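Local coordinates for Rho guanine nucleotide exchange factor 11 (Homo sapiens, PDB 5JHH), which probably promotes GDP-to-GTP exchange on Rho-family GTPases through its tandem DH and PH domains, at residues Ala103-Pro108 / Asp199-Ile204; Ser179-Thr184 / Lys193-Arg198; Leu228-Leu233 / Leu291-His296. All coordinates share one frame; numbering follows the deposited sequence.

The three contacts follow the long helix 189-227 from the body of the DH domain to the edge of the PH domain. Contacts 1 and 2 use consecutive turns of this helix, their centres about 13 Å apart, and meet through a long, weak ion pair between D106 and R196 and through F105 packing at A197. Contact 2 ties the helix to helix 165-182, which precedes it, and contact 1 ties it to the break between helices 98-105 and 107-121. Contact 3 begins where the helix runs out into strand 228-229. Its centre is about 46 Å from that of contact 1 and about 55 Å from that of contact 2, on the opposite side of the chain's centre.

Contact 1 (Ala103-Pro108 / Asp199-Ile204); sequences ARFDGP and DQCREI
F105 and C201 form a sulfur-aromatic contact inside the helical bundle of the DH (RhoGEF) domain, where the junction of helices 98-105 and 107-121 meets helix 189-227. C201 SG stands over one face of the F105 ring, 3.5 Å from its centroid and 13° off the normal, while R104 CB lies over the opposite face. The ring is brought there by its first torsion, which sets CG beside the backbone N (chi1 -61°). I204 adds its CD1 methyl, approaching the ring obliquely at 4.1 Å from F105 CD1, the two side chains crossing at about a right angle. Y173 and W80 also meet this ring.

Beyond the helix end, D106 swings CG away from its own N and offers its carboxylate to the bent side chain of Q200, whose OE1 is held by R110. With an alanine here in place of Q200 the amide is gone, and the D106 carboxylate would probably be freer to turn and R110 left without this acceptor. Carboxylate and amide planes are steeply inclined, and the acceptor lies close to the amide plane: Q200 NE2 donates to D106 OD1 at 2.8 Å, with an angle of 162° at the hydrogen.

Contact 2 (Ser179-Thr184 / Lys193-Arg198); sequences SIIKHT and KLCRAR
I180 opens the contact by laying its CG2 methyl against L194 CD1 at 3.8 Å, in the packing of two consecutive DH-domain helices joined by a short connection. The two side chains cross at about a right angle, one methyl of each meeting the other.

I181, the next residue, reaches deeper. Its CG1 lies 3.7 Å from L194 CB, and the two side chains slide past each other in opposite directions. With CG1 set beside the backbone N (chi1 -78°) and CD1 extended beyond it (chi2 167°), the chain carries its terminal methyl over the backbone of the facing helix. There I181 CD1 meets L194 O at 3.7 Å and C195 SG at 4.1 Å. The same methyl approaches the guanidinium of R198 obliquely, 3.9 Å from NH1; R198 bends at its third torsion (chi3 71°), and C195 CA lies over one face of the group. The R198 side chain, which also touches E178, lies alongside the I181 methyl through CB, CD and NH1.

T184, past the helix end, turns its hydroxyl back to the carbonyl of I180. T184 OG1 donates to I180 O at 2.6 Å, from above the carbonyl plane, and L194 CD1 rests against that oxygen of T184.

Around the pair, L177 of helix 165-182 continues the apolar surface along L194 and R198. V26 of helix 18-54 packs on I180, while S98 and M101 of helix 98-105 touch L194, placing the contact among four DH-domain helices.

Contact 3 (Leu228-Leu233 / Leu291-His296); sequences LDATAL and LLLKCH
D229 and L291 are joined by a backbone hydrogen bond in a short parallel β-ladder where the chain leaving helix 189-227 joins the β-sheet of the PH domain, beside strand 290-292. D229 N donates to L291 O at 2.9 Å and 176°, and L293 N returns a bond to D229 O, also 2.9 Å long. D229 therefore bonds on both sides of L292, as a parallel pairing requires.

The side chains divide between the two faces. L228 and L291 share one; on the other, D229 and L292 lie side by side and point the same way, with D229 CB 3.6 Å from L292 CD2. The leucine methyl also runs along the carboxylate, touching its carbon and OD2. D229 reaches this position with CG anti to its N (chi1 172°).

Past the paired residues apolar contacts continue. A230 CB sits 4.0 Å from L293 CD2, and L233 lies near the same leucine, though the exact position of its CD1 methyl is doubtful. A232 CB rests 3.7 Å from K294 CG, on the aliphatic part of the lysine chain.

Further out, L284 of strand 280-287 touches both L291 and L293, and L247 packs on L293. Backbone bonds to R227 and Q285 fix L291 and L292 between the helix end and the sheet. Where the first segment curls away, a water accepts from A232 N at 3.1 Å and lies 3.2 Å from D229 O.

Contact 1 (Ala103-Pro108 / Asp199-Ile204)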
# COMPACT_ATOMS: atom_id res chain seq x y z
N ALA A 103 18.41 18.21 -6.46
CA ALA A 103 19.59 17.44 -6.66
C ALA A 103 19.34 15.93 -6.37
O ALA A 103 20.11 15.06 -6.82
CB ALA A 103 20.73 17.99 -5.81
N ARG A 104 18.27 15.62 -5.65
CA ARG A 104 17.90 14.20 -5.45
C ARG A 104 16.77 13.71 -6.34
O ARG A 104 16.70 12.54 -6.68
CB ARG A 104 17.56 13.92 -3.99
CG ARG A 104 17.52 12.43 -3.58
CD ARG A 104 17.93 11.49 -4.74
NE ARG A 104 19.29 11.13 -4.67
CZ ARG A 104 20.03 10.62 -5.63
NH1 ARG A 104 19.63 10.43 -6.87
NH2 ARG A 104 21.24 10.33 -5.28
N PHE A 105 15.86 14.57 -6.70
CA PHE A 105 14.60 14.11 -7.25
C PHE A 105 14.32 14.56 -8.63
O PHE A 105 13.25 14.26 -9.15
CB PHE A 105 13.44 14.59 -6.36
CG PHE A 105 13.50 14.09 -4.97
CD1 PHE A 105 13.56 12.73 -4.72
CD2 PHE A 105 13.42 14.98 -3.90
CE1 PHE A 105 13.64 12.27 -3.40
CE2 PHE A 105 13.44 14.51 -2.60
CZ PHE A 105 13.57 13.14 -2.36
N ASP A 106 15.24 15.29 -9.24
CA ASP A 106 15.05 15.80 -10.60
C ASP A 106 16.17 15.35 -11.55
O ASP A 106 17.27 15.03 -11.11
CB ASP A 106 15.00 17.33 -10.54
CG ASP A 106 14.45 17.97 -11.82
OD1 ASP A 106 13.50 17.45 -12.45
OD2 ASP A 106 14.97 19.04 -12.19
N GLY A 107 15.86 15.38 -12.84
CA GLY A 107 16.76 15.08 -13.92
C GLY A 107 17.48 13.77 -13.71
O GLY A 107 16.85 12.79 -13.34
N PRO A 108 18.80 13.77 -13.92
CA PRO A 108 19.58 12.57 -13.81
C PRO A 108 19.40 11.91 -12.44
O PRO A 108 19.42 10.68 -12.36
CB PRO A 108 21.01 13.07 -13.99
CG PRO A 108 20.86 14.22 -14.95
CD PRO A 108 19.61 14.91 -14.42
N ASP A 199 6.37 17.04 -7.53
CA ASP A 199 5.78 16.32 -8.66
C ASP A 199 6.68 15.17 -9.19
O ASP A 199 6.19 14.14 -9.70
CB ASP A 199 5.49 17.31 -9.81
CG ASP A 199 4.39 18.36 -9.47
OD1 ASP A 199 3.64 18.24 -8.48
OD2 ASP A 199 4.27 19.30 -10.23
N GLN A 200 8.01 15.37 -9.13
CA GLN A 200 8.92 14.37 -9.68
C GLN A 200 8.97 13.19 -8.72
O GLN A 200 8.92 12.06 -9.17
CB GLN A 200 10.31 14.96 -9.93
CG GLN A 200 10.44 15.84 -11.16
CD GLN A 200 10.68 15.06 -12.42
OE1 GLN A 200 9.85 14.28 -12.83
NE2 GLN A 200 11.81 15.28 -13.06
N CYS A 201 8.94 13.44 -7.41
CA CYS A 201 8.74 12.36 -6.42
C CYS A 201 7.51 11.51 -6.68
O CYS A 201 7.56 10.30 -6.56
CB CYS A 201 8.63 12.89 -5.03
SG CYS A 201 10.14 13.57 -4.43
N ARG A 202 6.40 12.13 -7.01
CA ARG A 202 5.22 11.33 -7.37
C ARG A 202 5.47 10.40 -8.53
O ARG A 202 5.04 9.24 -8.54
CB ARG A 202 4.04 12.22 -7.69
CG ARG A 202 3.45 12.79 -6.41
CD ARG A 202 2.17 13.57 -6.66
NE ARG A 202 1.72 14.21 -5.44
CZ ARG A 202 1.40 15.50 -5.33
NH1 ARG A 202 1.44 16.31 -6.38
NH2 ARG A 202 1.01 15.97 -4.15
N GLU A 203 6.16 10.94 -9.51
CA GLU A 203 6.52 10.23 -10.74
C GLU A 203 7.48 9.06 -10.44
O GLU A 203 7.38 7.97 -10.97
CB GLU A 203 7.18 11.25 -11.66
CG GLU A 203 6.72 11.22 -13.09
CD GLU A 203 5.23 11.23 -13.28
OE1 GLU A 203 4.60 12.23 -12.89
OE2 GLU A 203 4.72 10.25 -13.88
N ILE A 204 8.36 9.29 -9.48
CA ILE A 204 9.25 8.25 -9.04
C ILE A 204 8.44 7.15 -8.38
O ILE A 204 8.70 5.99 -8.58
CB ILE A 204 10.27 8.83 -8.05
CG1 ILE A 204 11.32 9.64 -8.81
CG2 ILE A 204 10.89 7.76 -7.21
CD1 ILE A 204 12.17 10.47 -7.87

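Contact 2 (Ser179-Thr184 / Lys193-Arg198)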
# COMPACT_ATOMS: atom_id res chain seq x y z
N SER A 179 4.17 19.65 2.75
CA SER A 179 4.19 20.42 3.97
C SER A 179 5.24 21.56 4.01
O SER A 179 5.00 22.62 4.58
CB SER A 179 4.37 19.48 5.14
OG SER A 179 4.89 20.22 6.22
N ILE A 180 6.41 21.36 3.41
CA ILE A 180 7.37 22.46 3.29
C ILE A 180 6.83 23.58 2.40
O ILE A 180 7.01 24.78 2.70
CB ILE A 180 8.68 21.99 2.70
CG1 ILE A 180 9.40 21.06 3.69
CG2 ILE A 180 9.61 23.14 2.36
CD1 ILE A 180 10.46 20.21 3.02
N ILE A 181 6.24 23.17 1.28
CA ILE A 181 5.70 24.06 0.29
C ILE A 181 4.65 24.97 0.93
O ILE A 181 4.71 26.18 0.82
CB ILE A 181 5.05 23.21 -0.82
CG1 ILE A 181 6.15 22.65 -1.72
CG2 ILE A 181 3.98 24.01 -1.59
CD1 ILE A 181 5.66 21.57 -2.65
N LYS A 182 3.69 24.34 1.60
CA LYS A 182 2.73 24.97 2.47
C LYS A 182 3.31 26.06 3.34
O LYS A 182 2.63 27.04 3.60
CB LYS A 182 2.10 23.91 3.38
CG LYS A 182 1.19 24.47 4.48
CD LYS A 182 0.25 23.40 5.04
CE LYS A 182 -0.87 24.02 5.88
NZ LYS A 182 -1.27 23.12 7.00
N HIS A 183 4.51 25.89 3.86
CA HIS A 183 5.08 26.94 4.71
C HIS A 183 6.13 27.77 4.01
O HIS A 183 6.94 28.41 4.65
CB HIS A 183 5.60 26.35 5.99
CG HIS A 183 4.52 25.72 6.82
ND1 HIS A 183 4.63 24.47 7.37
CD2 HIS A 183 3.29 26.17 7.14
CE1 HIS A 183 3.52 24.17 8.02
NE2 HIS A 183 2.69 25.19 7.89
N THR A 184 6.09 27.80 2.68
CA THR A 184 7.04 28.59 1.90
C THR A 184 6.31 29.77 1.24
O THR A 184 5.18 29.62 0.72
CB THR A 184 7.69 27.68 0.81
OG1 THR A 184 8.39 26.62 1.44
CG2 THR A 184 8.66 28.45 -0.10
N LYS A 193 10.06 25.56 -7.57
CA LYS A 193 11.06 24.50 -7.70
C LYS A 193 10.80 23.32 -6.73
O LYS A 193 10.96 22.17 -7.08
CB LYS A 193 12.47 25.08 -7.49
CG LYS A 193 13.09 25.72 -8.74
CD LYS A 193 14.08 26.80 -8.38
CE LYS A 193 15.46 26.27 -8.12
NZ LYS A 193 16.09 27.04 -7.01
N LEU A 194 10.36 23.63 -5.53
CA LEU A 194 9.77 22.69 -4.62
C LEU A 194 8.55 21.99 -5.20
O LEU A 194 8.41 20.78 -5.00
CB LEU A 194 9.37 23.38 -3.33
CG LEU A 194 10.54 23.70 -2.41
CD1 LEU A 194 10.08 24.42 -1.16
CD2 LEU A 194 11.26 22.44 -2.02
N CYS A 195 7.69 22.70 -5.93
CA CYS A 195 6.52 22.04 -6.49
C CYS A 195 6.99 21.06 -7.55
O CYS A 195 6.40 19.99 -7.75
CB CYS A 195 5.54 23.06 -7.08
SG CYS A 195 4.68 24.01 -5.77
N ARG A 196 8.05 21.46 -8.24
CA ARG A 196 8.56 20.63 -9.30
C ARG A 196 9.13 19.34 -8.68
O ARG A 196 8.81 18.24 -9.13
CB ARG A 196 9.63 21.43 -10.08
CG ARG A 196 10.58 20.64 -10.96
CD ARG A 196 9.82 20.07 -12.13
NE ARG A 196 10.72 19.51 -13.13
CZ ARG A 196 10.31 18.82 -14.19
NH1 ARG A 196 9.01 18.61 -14.41
NH2 ARG A 196 11.20 18.32 -15.03
N ALA A 197 9.90 19.49 -7.61
CA ALA A 197 10.45 18.34 -6.89
C ALA A 197 9.36 17.39 -6.35
O ALA A 197 9.45 16.16 -6.47
CB ALA A 197 11.35 18.82 -5.74
N ARG A 198 8.34 17.97 -5.74
CA ARG A 198 7.18 17.19 -5.27
C ARG A 198 6.59 16.37 -6.40
O ARG A 198 6.31 15.15 -6.27
CB ARG A 198 6.11 18.11 -4.69
CG ARG A 198 4.80 17.38 -4.45
CD ARG A 198 3.64 18.34 -4.31
NE ARG A 198 3.35 18.93 -5.62
CZ ARG A 198 2.84 20.12 -5.80
NH1 ARG A 198 2.46 20.87 -4.77
NH2 ARG A 198 2.69 20.56 -7.04

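Contact 3 (Leu228-Leu233 / Leu291-His296)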
# COMPACT_ATOMS: atom_id res chain seq x y z
N LEU A 228 -1.75 -24.19 -15.94
CA LEU A 228 -2.71 -24.09 -17.01
C LEU A 228 -2.83 -25.43 -17.68
O LEU A 228 -1.83 -26.05 -18.06
CB LEU A 228 -2.24 -23.11 -18.07
CG LEU A 228 -3.22 -22.74 -19.19
CD1 LEU A 228 -4.46 -22.02 -18.69
CD2 LEU A 228 -2.51 -21.90 -20.23
N ASP A 229 -4.08 -25.84 -17.83
CA ASP A 229 -4.45 -26.98 -18.65
C ASP A 229 -5.43 -26.46 -19.69
O ASP A 229 -6.58 -26.18 -19.36
CB ASP A 229 -5.12 -28.03 -17.75
CG ASP A 229 -5.72 -29.20 -18.53
OD1 ASP A 229 -5.98 -29.08 -19.75
OD2 ASP A 229 -5.98 -30.23 -17.88
N ALA A 230 -4.96 -26.30 -20.93
CA ALA A 230 -5.82 -25.94 -22.06
C ALA A 230 -6.03 -27.17 -22.96
O ALA A 230 -5.92 -27.09 -24.19
CB ALA A 230 -5.18 -24.82 -22.88
N THR A 231 -6.33 -28.29 -22.32
CA THR A 231 -6.34 -29.58 -23.00
C THR A 231 -7.65 -29.79 -23.76
O THR A 231 -7.65 -30.03 -24.96
CB THR A 231 -6.05 -30.71 -22.00
OG1 THR A 231 -5.05 -31.55 -22.55
CG2 THR A 231 -7.31 -31.51 -21.59
N ALA A 232 -8.78 -29.57 -23.09
CA ALA A 232 -10.07 -29.69 -23.76
C ALA A 232 -10.21 -28.79 -25.00
O ALA A 232 -11.22 -28.82 -25.68
CB ALA A 232 -11.18 -29.41 -22.76
N LEU A 233 -9.22 -27.94 -25.29
CA LEU A 233 -9.24 -27.11 -26.47
C LEU A 233 -8.25 -27.62 -27.50
O LEU A 233 -8.19 -27.09 -28.60
CB LEU A 233 -8.92 -25.66 -26.11
CG LEU A 233 -10.02 -24.94 -25.31
CD1 LEU A 233 -10.03 -25.38 -23.87
CD2 LEU A 233 -9.86 -23.43 -25.35
N LEU A 291 -5.67 -24.92 -13.50
CA LEU A 291 -6.49 -23.84 -14.07
C LEU A 291 -6.93 -24.33 -15.42
O LEU A 291 -6.12 -24.43 -16.36
CB LEU A 291 -5.69 -22.53 -14.22
CG LEU A 291 -5.15 -21.93 -12.93
CD1 LEU A 291 -4.17 -20.80 -13.20
CD2 LEU A 291 -6.26 -21.48 -12.01
N LEU A 292 -8.22 -24.64 -15.50
CA LEU A 292 -8.76 -25.31 -16.65
C LEU A 292 -9.33 -24.33 -17.62
O LEU A 292 -10.30 -23.62 -17.30
CB LEU A 292 -9.88 -26.24 -16.23
CG LEU A 292 -9.50 -27.44 -15.38
CD1 LEU A 292 -10.72 -28.35 -15.35
CD2 LEU A 292 -8.26 -28.15 -15.92
N LEU A 293 -8.74 -24.32 -18.80
CA LEU A 293 -9.32 -23.59 -19.91
C LEU A 293 -10.21 -24.58 -20.68
O LEU A 293 -9.71 -25.61 -21.18
CB LEU A 293 -8.18 -23.06 -20.78
CG LEU A 293 -8.44 -21.83 -21.63
CD1 LEU A 293 -9.06 -20.72 -20.80
CD2 LEU A 293 -7.15 -21.35 -22.27
N LYS A 294 -11.52 -24.30 -20.71
CA LYS A 294 -12.54 -25.28 -21.09
C LYS A 294 -13.86 -24.64 -21.55
O LYS A 294 -14.37 -23.73 -20.88
CB LYS A 294 -12.86 -26.15 -19.87
CG LYS A 294 -13.09 -27.62 -20.17
CD LYS A 294 -13.53 -28.38 -18.92
CE LYS A 294 -14.86 -27.84 -18.40
NZ LYS A 294 -15.51 -28.80 -17.46
N CYS A 295 -14.44 -25.17 -22.64
CA CYS A 295 -15.74 -24.71 -23.16
C CYS A 295 -16.95 -25.03 -22.24
O CYS A 295 -16.87 -25.89 -21.38
CB CYS A 295 -15.99 -25.27 -24.57
SG CYS A 295 -15.25 -24.29 -25.91
N HIS A 296 -18.03 -24.26 -22.39
CA HIS A 296 -19.26 -24.38 -21.58
C HIS A 296 -19.00 -24.31 -20.06
O HIS A 296 -17.95 -23.83 -19.60
CB HIS A 296 -20.00 -25.68 -21.93
CG HIS A 296 -21.49 -25.57 -21.90
ND1 HIS A 296 -22.18 -25.16 -20.78
CD2 HIS A 296 -22.43 -25.82 -22.84
CE1 HIS A 296 -23.48 -25.16 -21.04
NE2 HIS A 296 -23.66 -25.55 -22.28
O HOH W 1 -9.03 -27.85 -20.53